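Local coordinates for anthrone oxidase-like protein (Streptomyces ambofaciens, PDB 5F9P) that probably acts as a monooxygenase that opens ring B by oxidative carbon-carbon bond cleavage in atypical angucycline biosynthesis, at residues H102-S106 and F155-V159; R119-T123 and Y177-K183; V127-T131 and V211-E215. All coordinates share one frame; numbering follows the deposited sequence.

Contact 1: residues H102-S106 and F155-V159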
ATOM      1  N   HIS A 102       4.436  10.357  -6.579  1.00 14.09           N
ATOM      2  CA  HIS A 102       4.544  10.139  -8.008  1.00 16.08           C
ATOM      3  C   HIS A 102       3.579   9.045  -8.463  1.00 15.35           C
ATOM      4  O   HIS A 102       3.350   8.076  -7.737  1.00 12.64           O
ATOM      5  CB  HIS A 102       5.989   9.735  -8.337  1.00 14.88           C
ATOM      6  CG  HIS A 102       6.278   9.651  -9.801  1.00 16.90           C
ATOM      7  ND1 HIS A 102       6.645  10.747 -10.551  1.00 21.37           N
ATOM      8  CD2 HIS A 102       6.261   8.598 -10.654  1.00 19.36           C
ATOM      9  CE1 HIS A 102       6.847  10.371 -11.802  1.00 20.88           C
ATOM     10  NE2 HIS A 102       6.627   9.071 -11.889  1.00 20.17           N
ATOM     11  N   THR A 103       3.012   9.221  -9.653  1.00 12.60           N
ATOM     12  CA  THR A 103       2.260   8.156 -10.312  1.00 16.75           C
ATOM     13  C   THR A 103       2.745   7.964 -11.745  1.00 17.00           C
ATOM     14  O   THR A 103       3.223   8.895 -12.403  1.00 15.93           O
ATOM     15  CB  THR A 103       0.729   8.411 -10.325  1.00 17.39           C
ATOM     16  OG1 THR A 103       0.423   9.544 -11.155  1.00 15.51           O
ATOM     17  CG2 THR A 103       0.225   8.656  -8.923  1.00 13.71           C
ATOM     18  N   LEU A 104       2.624   6.736 -12.216  1.00 15.73           N
ATOM     19  CA  LEU A 104       2.955   6.397 -13.578  1.00 14.21           C
ATOM     20  C   LEU A 104       1.968   5.332 -14.018  1.00 15.36           C
ATOM     21  O   LEU A 104       1.647   4.439 -13.239  1.00 13.82           O
ATOM     22  CB  LEU A 104       4.377   5.844 -13.644  1.00 12.90           C
ATOM     23  CG  LEU A 104       4.754   5.288 -15.020  1.00 16.30           C
ATOM     24  CD1 LEU A 104       4.706   6.396 -16.068  1.00 17.87           C
ATOM     25  CD2 LEU A 104       6.125   4.595 -14.987  1.00 14.41           C
ATOM     26  N   THR A 105       1.451   5.433 -15.240  1.00 17.76           N
ATOM     27  CA  THR A 105       0.638   4.347 -15.784  1.00 17.89           C
ATOM     28  C   THR A 105       1.222   3.872 -17.096  1.00 18.58           C
ATOM     29  O   THR A 105       2.017   4.566 -17.720  1.00 16.20           O
ATOM     30  CB  THR A 105      -0.848   4.735 -16.029  1.00 21.53           C
ATOM     31  OG1 THR A 105      -0.931   5.660 -17.123  1.00 20.08           O
ATOM     32  CG2 THR A 105      -1.496   5.326 -14.773  1.00 17.54           C
ATOM     33  N   SER A 106       0.807   2.685 -17.513  1.00 17.41           N
ATOM     34  CA  SER A 106       1.239   2.130 -18.779  1.00 23.94           C
ATOM     35  C   SER A 106       1.003   3.085 -19.948  1.00 23.73           C
ATOM     36  O   SER A 106       1.692   3.012 -20.963  1.00 29.79           O
ATOM     37  CB  SER A 106       0.519   0.808 -19.050  1.00 22.92           C
ATOM     38  OG  SER A 106       1.128   0.155 -20.149  1.00 32.96           O
ATOM     39  N   PHE A 155       2.916  -4.485 -17.178  1.00 16.46           N
ATOM     40  CA  PHE A 155       2.917  -3.425 -16.190  1.00 17.10           C
ATOM     41  C   PHE A 155       1.682  -2.565 -16.385  1.00 17.21           C
ATOM     42  O   PHE A 155       1.361  -2.189 -17.517  1.00 19.13           O
ATOM     43  CB  PHE A 155       4.170  -2.562 -16.309  1.00 14.70           C
ATOM     44  CG  PHE A 155       4.079  -1.269 -15.544  1.00 16.23           C
ATOM     45  CD1 PHE A 155       4.338  -1.233 -14.180  1.00 14.08           C
ATOM     46  CD2 PHE A 155       3.706  -0.094 -16.184  1.00 14.75           C
ATOM     47  CE1 PHE A 155       4.252  -0.033 -13.474  1.00 14.27           C
ATOM     48  CE2 PHE A 155       3.618   1.104 -15.483  1.00 14.85           C
ATOM     49  CZ  PHE A 155       3.885   1.128 -14.120  1.00 11.42           C
ATOM     50  N   ARG A 156       0.990  -2.247 -15.296  1.00 12.32           N
ATOM     51  CA  ARG A 156      -0.186  -1.377 -15.392  1.00 14.40           C
ATOM     52  C   ARG A 156       0.012   0.009 -14.794  1.00 15.46           C
ATOM     53  O   ARG A 156      -0.364   1.013 -15.410  1.00 13.44           O
ATOM     54  CB  ARG A 156      -1.403  -2.037 -14.739  1.00 13.27           C
ATOM     55  CG  ARG A 156      -1.853  -3.309 -15.436  1.00 16.55           C
ATOM     56  CD  ARG A 156      -3.065  -3.911 -14.719  1.00 15.15           C
ATOM     57  NE  ARG A 156      -3.583  -5.054 -15.456  1.00 17.63           N
ATOM     58  CZ  ARG A 156      -4.665  -5.736 -15.112  1.00 19.17           C
ATOM     59  NH1 ARG A 156      -5.348  -5.397 -14.017  1.00 17.14           N
ATOM     60  NH2 ARG A 156      -5.055  -6.758 -15.862  1.00 17.21           N
ATOM     61  N   ALA A 157       0.580   0.070 -13.590  1.00 12.48           N
ATOM     62  CA  ALA A 157       0.690   1.350 -12.886  1.00 13.49           C
ATOM     63  C   ALA A 157       1.654   1.307 -11.708  1.00 11.45           C
ATOM     64  O   ALA A 157       1.966   0.229 -11.173  1.00 11.10           O
ATOM     65  CB  ALA A 157      -0.709   1.833 -12.415  1.00 11.24           C
ATOM     66  N   HIS A 158       2.129   2.483 -11.313  1.00  9.40           N
ATOM     67  CA  HIS A 158       3.068   2.599 -10.196  1.00 10.64           C
ATOM     68  C   HIS A 158       2.767   3.843  -9.385  1.00 13.41           C
ATOM     69  O   HIS A 158       2.688   4.954  -9.933  1.00 13.74           O
ATOM     70  CB  HIS A 158       4.527   2.660 -10.679  1.00 11.41           C
ATOM     71  CG  HIS A 158       5.535   2.547  -9.569  1.00 11.23           C
ATOM     72  ND1 HIS A 158       6.767   3.170  -9.610  1.00 10.41           N
ATOM     73  CD2 HIS A 158       5.498   1.870  -8.396  1.00 10.32           C
ATOM     74  CE1 HIS A 158       7.446   2.878  -8.512  1.00 13.64           C
ATOM     75  NE2 HIS A 158       6.700   2.091  -7.759  1.00 11.08           N
ATOM     76  N   VAL A 159       2.597   3.646  -8.083  1.00 10.25           N
ATOM     77  CA  VAL A 159       2.443   4.742  -7.136  1.00 10.71           C
ATOM     78  C   VAL A 159       3.653   4.784  -6.207  1.00 10.06           C
ATOM     79  O   VAL A 159       4.054   3.747  -5.655  1.00  9.25           O
ATOM     80  CB  VAL A 159       1.173   4.552  -6.265  1.00 12.03           C
ATOM     81  CG1 VAL A 159       1.022   5.716  -5.296  1.00 10.31           C
ATOM     82  CG2 VAL A 159      -0.080   4.401  -7.152  1.00 10.47           C
TER
HETATM   83  O   HOH W   1       2.757  -2.049 -20.262  1.00 25.60           O
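L104 and H158 exchange two backbone bonds as the antiparallel hydrogen-bonded pair of this contact: L104 N donates to H158 O at 2.9 Å, and H158 N donates to L104 O at 2.8 Å. A third bond, from S106 N to R156 O at 2.9 Å, approaches from above the carbonyl plane (45° out of it), where strand 92-105 has just given way to loop. The N-to-C directions of the two short strand segments differ by 175°, almost exactly antiparallel. S106 CB packs on F155 O at 3.5 Å, and a water 2.7 Å from S106 OG probably links it to F155 O.

The non-hydrogen-bonded pair T105–A157 stands between the L104–H158 and S106–R156 bonds; T103–V159 flanks the other side of L104–H158. Here CA-H groups point at carbonyls, T103 CA lying 3.3 Å from H158 O.

The apolar part centres on the F155 ring. With CG anti to the backbone N (chi1 166°), the ring lies along its own strand toward A157 and H158, A157 N standing 3.5 Å above one face near the rim and H158 CB in plane at the edge. Its CZ also reaches L104 CD2 at 4.2 Å.

T103, T105, A157 and V159 share one face of the sheet and touch I113 of strand 113-114. On the other face L104 meets L109, and H158 NE2 bonds S176 OG. Beyond lies strand 172-180, whose Q179 faces both R156 and A157, a classic beta bulge in strand 155-167.

Contact 2: residues R119-T123 and Y177-K183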
ATOM      1  N   ARG A 119     -10.593  -4.982 -10.873  1.00 29.14           N
ATOM      2  CA  ARG A 119      -9.546  -4.825 -11.878  1.00 25.11           C
ATOM      3  C   ARG A 119      -8.691  -6.075 -12.036  1.00 22.84           C
ATOM      4  O   ARG A 119      -7.999  -6.255 -13.042  1.00 21.14           O
ATOM      5  CB  ARG A 119      -8.625  -3.672 -11.496  1.00 26.15           C
ATOM      6  CG  ARG A 119      -9.311  -2.452 -10.938  1.00 24.94           C
ATOM      7  CD  ARG A 119      -8.326  -1.296 -10.904  1.00 25.71           C
ATOM      8  NE  ARG A 119      -8.257  -0.602 -12.183  1.00 33.08           N
ATOM      9  CZ  ARG A 119      -7.267  -0.708 -13.070  1.00 29.24           C
ATOM     10  NH1 ARG A 119      -6.212  -1.490 -12.850  1.00 27.75           N
ATOM     11  NH2 ARG A 119      -7.339  -0.015 -14.195  1.00 25.21           N
ATOM     12  N   ASP A 120      -8.700  -6.918 -11.014  1.00 22.34           N
ATOM     13  CA  ASP A 120      -7.782  -8.050 -10.967  1.00 24.35           C
ATOM     14  C   ASP A 120      -6.310  -7.649 -11.120  1.00 19.37           C
ATOM     15  O   ASP A 120      -5.518  -8.353 -11.747  1.00 18.84           O
ATOM     16  CB  ASP A 120      -8.171  -9.100 -11.996  1.00 24.98           C
ATOM     17  CG  ASP A 120      -9.436  -9.822 -11.614  1.00 32.03           C
ATOM     18  OD1 ASP A 120      -9.819  -9.748 -10.424  1.00 37.95           O
ATOM     19  OD2 ASP A 120     -10.045 -10.461 -12.495  1.00 43.97           O
ATOM     20  N   ASP A 121      -5.949  -6.522 -10.523  1.00 17.25           N
ATOM     21  CA  ASP A 121      -4.556  -6.109 -10.451  1.00 14.38           C
ATOM     22  C   ASP A 121      -3.758  -7.025  -9.539  1.00 18.92           C
ATOM     23  O   ASP A 121      -4.076  -7.133  -8.348  1.00 22.57           O
ATOM     24  CB  ASP A 121      -4.488  -4.708  -9.871  1.00 14.43           C
ATOM     25  CG  ASP A 121      -5.113  -3.680 -10.781  1.00 17.80           C
ATOM     26  OD1 ASP A 121      -4.706  -3.634 -11.960  1.00 16.25           O
ATOM     27  OD2 ASP A 121      -6.005  -2.929 -10.324  1.00 16.85           O
ATOM     28  N   TYR A 122      -2.722  -7.670 -10.075  1.00 12.93           N
ATOM     29  CA  TYR A 122      -1.711  -8.293  -9.216  1.00 11.45           C
ATOM     30  C   TYR A 122      -0.880  -7.163  -8.599  1.00 12.58           C
ATOM     31  O   TYR A 122      -0.233  -6.386  -9.310  1.00 11.44           O
ATOM     32  CB  TYR A 122      -0.827  -9.286  -9.977  1.00 13.50           C
ATOM     33  CG  TYR A 122       0.021 -10.151  -9.059  1.00 13.56           C
ATOM     34  CD1 TYR A 122      -0.540 -11.229  -8.389  1.00 12.25           C
ATOM     35  CD2 TYR A 122       1.371  -9.869  -8.838  1.00 10.87           C
ATOM     36  CE1 TYR A 122       0.209 -12.016  -7.534  1.00 13.39           C
ATOM     37  CE2 TYR A 122       2.129 -10.656  -7.983  1.00 11.01           C
ATOM     38  CZ  TYR A 122       1.542 -11.735  -7.340  1.00 14.77           C
ATOM     39  OH  TYR A 122       2.272 -12.528  -6.478  1.00 16.23           O
ATOM     40  N   THR A 123      -0.935  -7.043  -7.275  1.00 11.67           N
ATOM     41  CA  THR A 123      -0.432  -5.844  -6.616  1.00 10.81           C
ATOM     42  C   THR A 123       0.860  -6.130  -5.884  1.00 10.79           C
ATOM     43  O   THR A 123       0.962  -7.095  -5.114  1.00 10.50           O
ATOM     44  CB  THR A 123      -1.497  -5.239  -5.667  1.00 12.75           C
ATOM     45  OG1 THR A 123      -2.630  -4.814  -6.443  1.00 11.70           O
ATOM     46  CG2 THR A 123      -0.937  -4.024  -4.888  1.00  7.47           C
ATOM     47  N   TYR A 177       4.290   1.031  -4.789  1.00 10.95           N
ATOM     48  CA  TYR A 177       3.041   0.267  -4.913  1.00  8.95           C
ATOM     49  C   TYR A 177       2.707   0.174  -6.399  1.00 10.09           C
ATOM     50  O   TYR A 177       2.413   1.185  -7.028  1.00 10.21           O
ATOM     51  CB  TYR A 177       1.925   0.986  -4.137  1.00 11.71           C
ATOM     52  CG  TYR A 177       0.536   0.378  -4.217  1.00 12.29           C
ATOM     53  CD1 TYR A 177      -0.284   0.608  -5.311  1.00 11.48           C
ATOM     54  CD2 TYR A 177       0.038  -0.409  -3.179  1.00 10.62           C
ATOM     55  CE1 TYR A 177      -1.568   0.060  -5.378  1.00 11.47           C
ATOM     56  CE2 TYR A 177      -1.230  -0.955  -3.233  1.00 10.98           C
ATOM     57  CZ  TYR A 177      -2.033  -0.718  -4.332  1.00 11.26           C
ATOM     58  OH  TYR A 177      -3.302  -1.267  -4.376  1.00 11.20           O
ATOM     59  N   SER A 178       2.799  -1.028  -6.968  1.00  8.28           N
ATOM     60  CA  SER A 178       2.588  -1.217  -8.398  1.00  8.66           C
ATOM     61  C   SER A 178       1.508  -2.257  -8.743  1.00 11.10           C
ATOM     62  O   SER A 178       1.219  -3.163  -7.955  1.00 11.50           O
ATOM     63  CB  SER A 178       3.909  -1.540  -9.122  1.00  9.59           C
ATOM     64  OG  SER A 178       4.540  -2.722  -8.649  1.00 11.02           O
ATOM     65  N   GLN A 179       0.925  -2.107  -9.930  1.00 12.59           N
ATOM     66  CA  GLN A 179      -0.105  -3.009 -10.442  1.00 13.08           C
ATOM     67  C   GLN A 179       0.349  -3.723 -11.720  1.00 15.14           C
ATOM     68  O   GLN A 179       0.940  -3.103 -12.611  1.00 12.56           O
ATOM     69  CB  GLN A 179      -1.384  -2.231 -10.750  1.00 12.00           C
ATOM     70  CG  GLN A 179      -1.981  -1.513  -9.552  1.00 14.00           C
ATOM     71  CD  GLN A 179      -3.168  -0.651  -9.940  1.00 16.90           C
ATOM     72  OE1 GLN A 179      -3.175  -0.028 -11.002  1.00 18.22           O
ATOM     73  NE2 GLN A 179      -4.184  -0.625  -9.087  1.00 15.57           N
ATOM     74  N   TRP A 180       0.033  -5.016 -11.814  1.00 11.76           N
ATOM     75  CA  TRP A 180       0.499  -5.860 -12.906  1.00 11.98           C
ATOM     76  C   TRP A 180      -0.656  -6.710 -13.474  1.00 17.42           C
ATOM     77  O   TRP A 180      -1.668  -6.914 -12.796  1.00 13.22           O
ATOM     78  CB  TRP A 180       1.634  -6.757 -12.393  1.00 13.38           C
ATOM     79  CG  TRP A 180       2.828  -5.964 -11.938  1.00 13.43           C
ATOM     80  CD1 TRP A 180       3.015  -5.363 -10.719  1.00 12.76           C
ATOM     81  CD2 TRP A 180       3.997  -5.687 -12.708  1.00 14.27           C
ATOM     82  NE1 TRP A 180       4.238  -4.726 -10.690  1.00 15.94           N
ATOM     83  CE2 TRP A 180       4.851  -4.897 -11.907  1.00 14.90           C
ATOM     84  CE3 TRP A 180       4.400  -6.019 -14.009  1.00 16.24           C
ATOM     85  CZ2 TRP A 180       6.089  -4.443 -12.359  1.00 11.10           C
ATOM     86  CZ3 TRP A 180       5.636  -5.564 -14.461  1.00 15.48           C
ATOM     87  CH2 TRP A 180       6.462  -4.787 -13.633  1.00 13.82           C
ATOM     88  N   ASP A 181      -0.506  -7.192 -14.711  1.00 15.10           N
ATOM     89  CA  ASP A 181      -1.544  -8.007 -15.350  1.00 16.82           C
ATOM     90  C   ASP A 181      -1.786  -9.295 -14.601  1.00 16.64           C
ATOM     91  O   ASP A 181      -2.904  -9.803 -14.574  1.00 19.04           O
ATOM     92  CB  ASP A 181      -1.164  -8.374 -16.792  1.00 19.40           C
ATOM     93  CG  ASP A 181      -1.381  -7.235 -17.764  1.00 23.96           C
ATOM     94  OD1 ASP A 181      -2.045  -6.256 -17.371  1.00 22.03           O
ATOM     95  OD2 ASP A 181      -0.895  -7.324 -18.924  1.00 28.77           O
ATOM     96  N   SER A 182      -0.720  -9.844 -14.034  1.00 17.34           N
ATOM     97  CA  SER A 182      -0.771 -11.159 -13.425  1.00 17.10           C
ATOM     98  C   SER A 182       0.463 -11.421 -12.578  1.00 16.46           C
ATOM     99  O   SER A 182       1.457 -10.706 -12.680  1.00 14.18           O
ATOM    100  CB  SER A 182      -0.849 -12.230 -14.512  1.00 20.49           C
ATOM    101  OG  SER A 182       0.299 -12.187 -15.344  1.00 20.04           O
ATOM    102  N   LYS A 183       0.387 -12.457 -11.746  1.00 14.08           N
ATOM    103  CA  LYS A 183       1.538 -12.944 -11.001  1.00 15.42           C
ATOM    104  C   LYS A 183       2.665 -13.243 -11.995  1.00 18.72           C
ATOM    105  O   LYS A 183       3.832 -12.907 -11.769  1.00 16.65           O
ATOM    106  CB  LYS A 183       1.144 -14.220 -10.247  1.00 17.35           C
ATOM    107  CG  LYS A 183       2.169 -14.764  -9.250  1.00 17.12           C
ATOM    108  CD  LYS A 183       1.499 -15.842  -8.407  1.00 18.21           C
ATOM    109  CE  LYS A 183       2.197 -16.053  -7.095  1.00 17.43           C
ATOM    110  NZ  LYS A 183       3.442 -16.857  -7.299  1.00 28.07           N
TER
HETATM  111  O   HOH W   2      -5.894  -9.545 -14.249  1.00 26.82           O
HETATM  112  O   HOH W   3      -3.998  -2.582  -6.723  1.00 13.36           O
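Y122 lays its ring over the start of helix 183-190: K183 CA stands 3.5 Å from the ring centroid and only 3° off the normal, a CH-pi contact centred on the face. The ring gets there because CG is anti to the backbone N (chi1 -168°), while the aliphatic K183 chain runs obliquely on past the phenol end. There Y122 OH bonds T220, and K183 NZ pairs with E187.

The backbones of Y122 and W180 form an antiparallel hydrogen-bonded pair: Y122 N donates to W180 O at 3.0 Å and W180 N to Y122 O at 2.9 Å, with Y122 O also in plane at the edge of the indole. T123, paired with Q179, sets its CG2 obliquely against the Y177 ring, 3.5 Å from CE2. The D121 carboxylate and Q179 amide stack with planes 21° apart, without a hydrogen bond. R119 NH1 and D121 OD1 form a salt bridge at 2.8 Å whose hydrogen-bond geometry is weak; R156 NH1 is a second cation for that oxygen.

Packing gives way to water at two places. Deeper in, a water 2.6 Å from T123 OG1 also joins Y177 OH, which bonds H49, and accepts from Q179 NE2, which also donates to E114 O. On the exposed side a water bridges the diverged backbones, donating to D120 O at 2.8 Å and D181 O at 3.0 Å.

After D181 and S182 the chain enters helix 183-190, S182 OG capping its start by accepting from A185 N. This strand pair belongs to an eight-stranded antiparallel barrel within one chain, consistent with the dimeric alpha-beta barrel clan of antibiotic biosynthesis monooxygenases.

Contact 3: residues V127-T131 and V211-E215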
ATOM      1  N   VAL A 127       7.942  -1.451   1.246  1.00 12.61           N
ATOM      2  CA  VAL A 127       8.255  -0.277   2.054  1.00 11.63           C
ATOM      3  C   VAL A 127       9.749  -0.294   2.328  1.00 14.16           C
ATOM      4  O   VAL A 127      10.274  -1.280   2.873  1.00 12.24           O
ATOM      5  CB  VAL A 127       7.460  -0.242   3.376  1.00 11.77           C
ATOM      6  CG1 VAL A 127       7.523  -1.579   4.073  1.00 17.03           C
ATOM      7  CG2 VAL A 127       7.987   0.865   4.290  1.00 10.13           C
ATOM      8  N   PHE A 128      10.432   0.774   1.911  1.00  8.50           N
ATOM      9  CA  PHE A 128      11.883   0.895   2.090  1.00 11.29           C
ATOM     10  C   PHE A 128      12.190   1.853   3.225  1.00 10.67           C
ATOM     11  O   PHE A 128      11.848   3.039   3.144  1.00 11.71           O
ATOM     12  CB  PHE A 128      12.567   1.488   0.855  1.00  9.56           C
ATOM     13  CG  PHE A 128      12.263   0.783  -0.451  1.00 11.79           C
ATOM     14  CD1 PHE A 128      11.132   1.097  -1.175  1.00 10.20           C
ATOM     15  CD2 PHE A 128      13.155  -0.131  -0.983  1.00 12.26           C
ATOM     16  CE1 PHE A 128      10.864   0.477  -2.391  1.00 11.21           C
ATOM     17  CE2 PHE A 128      12.899  -0.752  -2.189  1.00 14.92           C
ATOM     18  CZ  PHE A 128      11.751  -0.442  -2.904  1.00 11.89           C
ATOM     19  N   PRO A 129      12.841   1.360   4.289  1.00 11.64           N
ATOM     20  CA  PRO A 129      13.409   2.336   5.226  1.00 12.83           C
ATOM     21  C   PRO A 129      14.601   2.987   4.524  1.00 10.77           C
ATOM     22  O   PRO A 129      15.388   2.283   3.891  1.00 11.59           O
ATOM     23  CB  PRO A 129      13.869   1.470   6.409  1.00 11.17           C
ATOM     24  CG  PRO A 129      14.109   0.129   5.823  1.00 14.65           C
ATOM     25  CD  PRO A 129      13.144  -0.029   4.667  1.00 14.75           C
ATOM     26  N   VAL A 130      14.716   4.307   4.605  1.00 12.95           N
ATOM     27  CA  VAL A 130      15.815   5.015   3.944  1.00 12.22           C
ATOM     28  C   VAL A 130      16.506   5.962   4.914  1.00 14.51           C
ATOM     29  O   VAL A 130      15.978   6.275   5.980  1.00 13.94           O
ATOM     30  CB  VAL A 130      15.308   5.834   2.740  1.00 14.79           C
ATOM     31  CG1 VAL A 130      14.703   4.903   1.671  1.00 13.78           C
ATOM     32  CG2 VAL A 130      14.294   6.846   3.206  1.00 12.56           C
ATOM     33  N   THR A 131      17.698   6.409   4.546  1.00 12.37           N
ATOM     34  CA  THR A 131      18.390   7.402   5.341  1.00 13.55           C
ATOM     35  C   THR A 131      17.623   8.695   5.189  1.00 13.19           C
ATOM     36  O   THR A 131      17.036   8.955   4.130  1.00 14.67           O
ATOM     37  CB  THR A 131      19.841   7.601   4.874  1.00 14.90           C
ATOM     38  OG1 THR A 131      19.840   8.044   3.516  1.00 13.19           O
ATOM     39  CG2 THR A 131      20.627   6.293   4.976  1.00 12.26           C
ATOM     40  N   VAL A 211      20.713   4.061  -0.470  1.00 12.48           N
ATOM     41  CA  VAL A 211      20.155   4.803   0.654  1.00 12.55           C
ATOM     42  C   VAL A 211      19.171   4.014   1.512  1.00 12.59           C
ATOM     43  O   VAL A 211      18.572   4.574   2.421  1.00 12.21           O
ATOM     44  CB  VAL A 211      19.484   6.136   0.202  1.00 13.59           C
ATOM     45  CG1 VAL A 211      20.487   7.041  -0.518  1.00 13.58           C
ATOM     46  CG2 VAL A 211      18.290   5.855  -0.683  1.00 12.79           C
ATOM     47  N   VAL A 212      19.009   2.723   1.230  1.00 14.19           N
ATOM     48  CA  VAL A 212      18.224   1.839   2.098  1.00 14.74           C
ATOM     49  C   VAL A 212      18.904   1.672   3.461  1.00 17.08           C
ATOM     50  O   VAL A 212      20.097   1.380   3.538  1.00 15.66           O
ATOM     51  CB  VAL A 212      18.010   0.442   1.455  1.00 16.30           C
ATOM     52  CG1 VAL A 212      17.496  -0.548   2.484  1.00 15.81           C
ATOM     53  CG2 VAL A 212      17.042   0.541   0.270  1.00 13.29           C
ATOM     54  N   ALA A 213      18.137   1.843   4.533  1.00 12.46           N
ATOM     55  CA  ALA A 213      18.697   1.854   5.878  1.00 16.20           C
ATOM     56  C   ALA A 213      18.059   0.781   6.756  1.00 20.37           C
ATOM     57  O   ALA A 213      17.446   1.085   7.781  1.00 32.44           O
ATOM     58  CB  ALA A 213      18.504   3.222   6.505  1.00 12.94           C
ATOM     59  N   GLY A 214      18.184  -0.474   6.358  1.00 20.73           N
ATOM     60  CA  GLY A 214      17.491  -1.544   7.061  1.00 24.70           C
ATOM     61  C   GLY A 214      16.834  -2.485   6.070  1.00 23.92           C
ATOM     62  O   GLY A 214      16.910  -2.253   4.866  1.00 30.59           O
ATOM     63  N   GLU A 215      16.198  -3.542   6.564  1.00 21.55           N
ATOM     64  CA  GLU A 215      15.561  -4.519   5.692  1.00 22.81           C
ATOM     65  C   GLU A 215      14.251  -3.951   5.150  1.00 18.16           C
ATOM     66  O   GLU A 215      13.375  -3.553   5.920  1.00 18.43           O
ATOM     67  CB  GLU A 215      15.312  -5.850   6.431  1.00 25.17           C
ATOM     68  CG  GLU A 215      14.750  -6.960   5.507  1.00 33.50           C
ATOM     69  CD  GLU A 215      14.553  -8.324   6.188  1.00 45.40           C
ATOM     70  OE1 GLU A 215      14.162  -9.288   5.479  1.00 41.80           O
ATOM     71  OE2 GLU A 215      14.781  -8.439   7.415  1.00 50.21           O
TER
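P129 meets the loop from A213 to E215 with both its carbonyl and its ring. P129 O accepts from A213 N at 2.9 Å in a bond that is nearly straight at the hydrogen (170°), although the donor stands 47° out of the carbonyl plane. The ring reaches further along the loop: CG is 3.8 Å from G214 C, and CD is 3.7 Å from E215 O. The backbone angles of G214 themselves call for glycine.

V211 supplies the second backbone bond, T131 N to V211 O at 2.9 Å. Its CB lies 3.8 Å from T131 OG1, the two side chains crossing at about a right angle. Together the two bonds frame a single bridge between V130 and V212, by which the loop after helix 199-211 joins the end of strand 122-130; further on, strand 217-228 pairs with the same strand in the barrel sheet, V127 bonding Y217.

A213 points its methyl at the opposing backbone, CB 3.7 Å from V130 C and 4.0 Å from T131 CG2. V212 turns mostly away, but its CG2 still touches F128 CD2 at 4.1 Å.

Contacts 1 and 2 are neighbours in the barrel sheet, their centres 11 Å apart, because strands 155-167 and 172-180 lie side by side. They are joined by a probable hydrogen bond from V159 N to Y177 O (2.7 Å) and by a salt bridge from R156 NE to D181 OD1 (2.7 Å). Contact 3 lies farther off, about 24 Å between centres from contact 2, yet it uses the far end of the same strand, 122-130; from contact 1 it is about 22 Å between centres. A bound glycerol, probably from crystallisation, comes within about 4 Å of the H158 side chain and glycerol also lies about 5 Å from those of S178 and F128, which may mark a pocket.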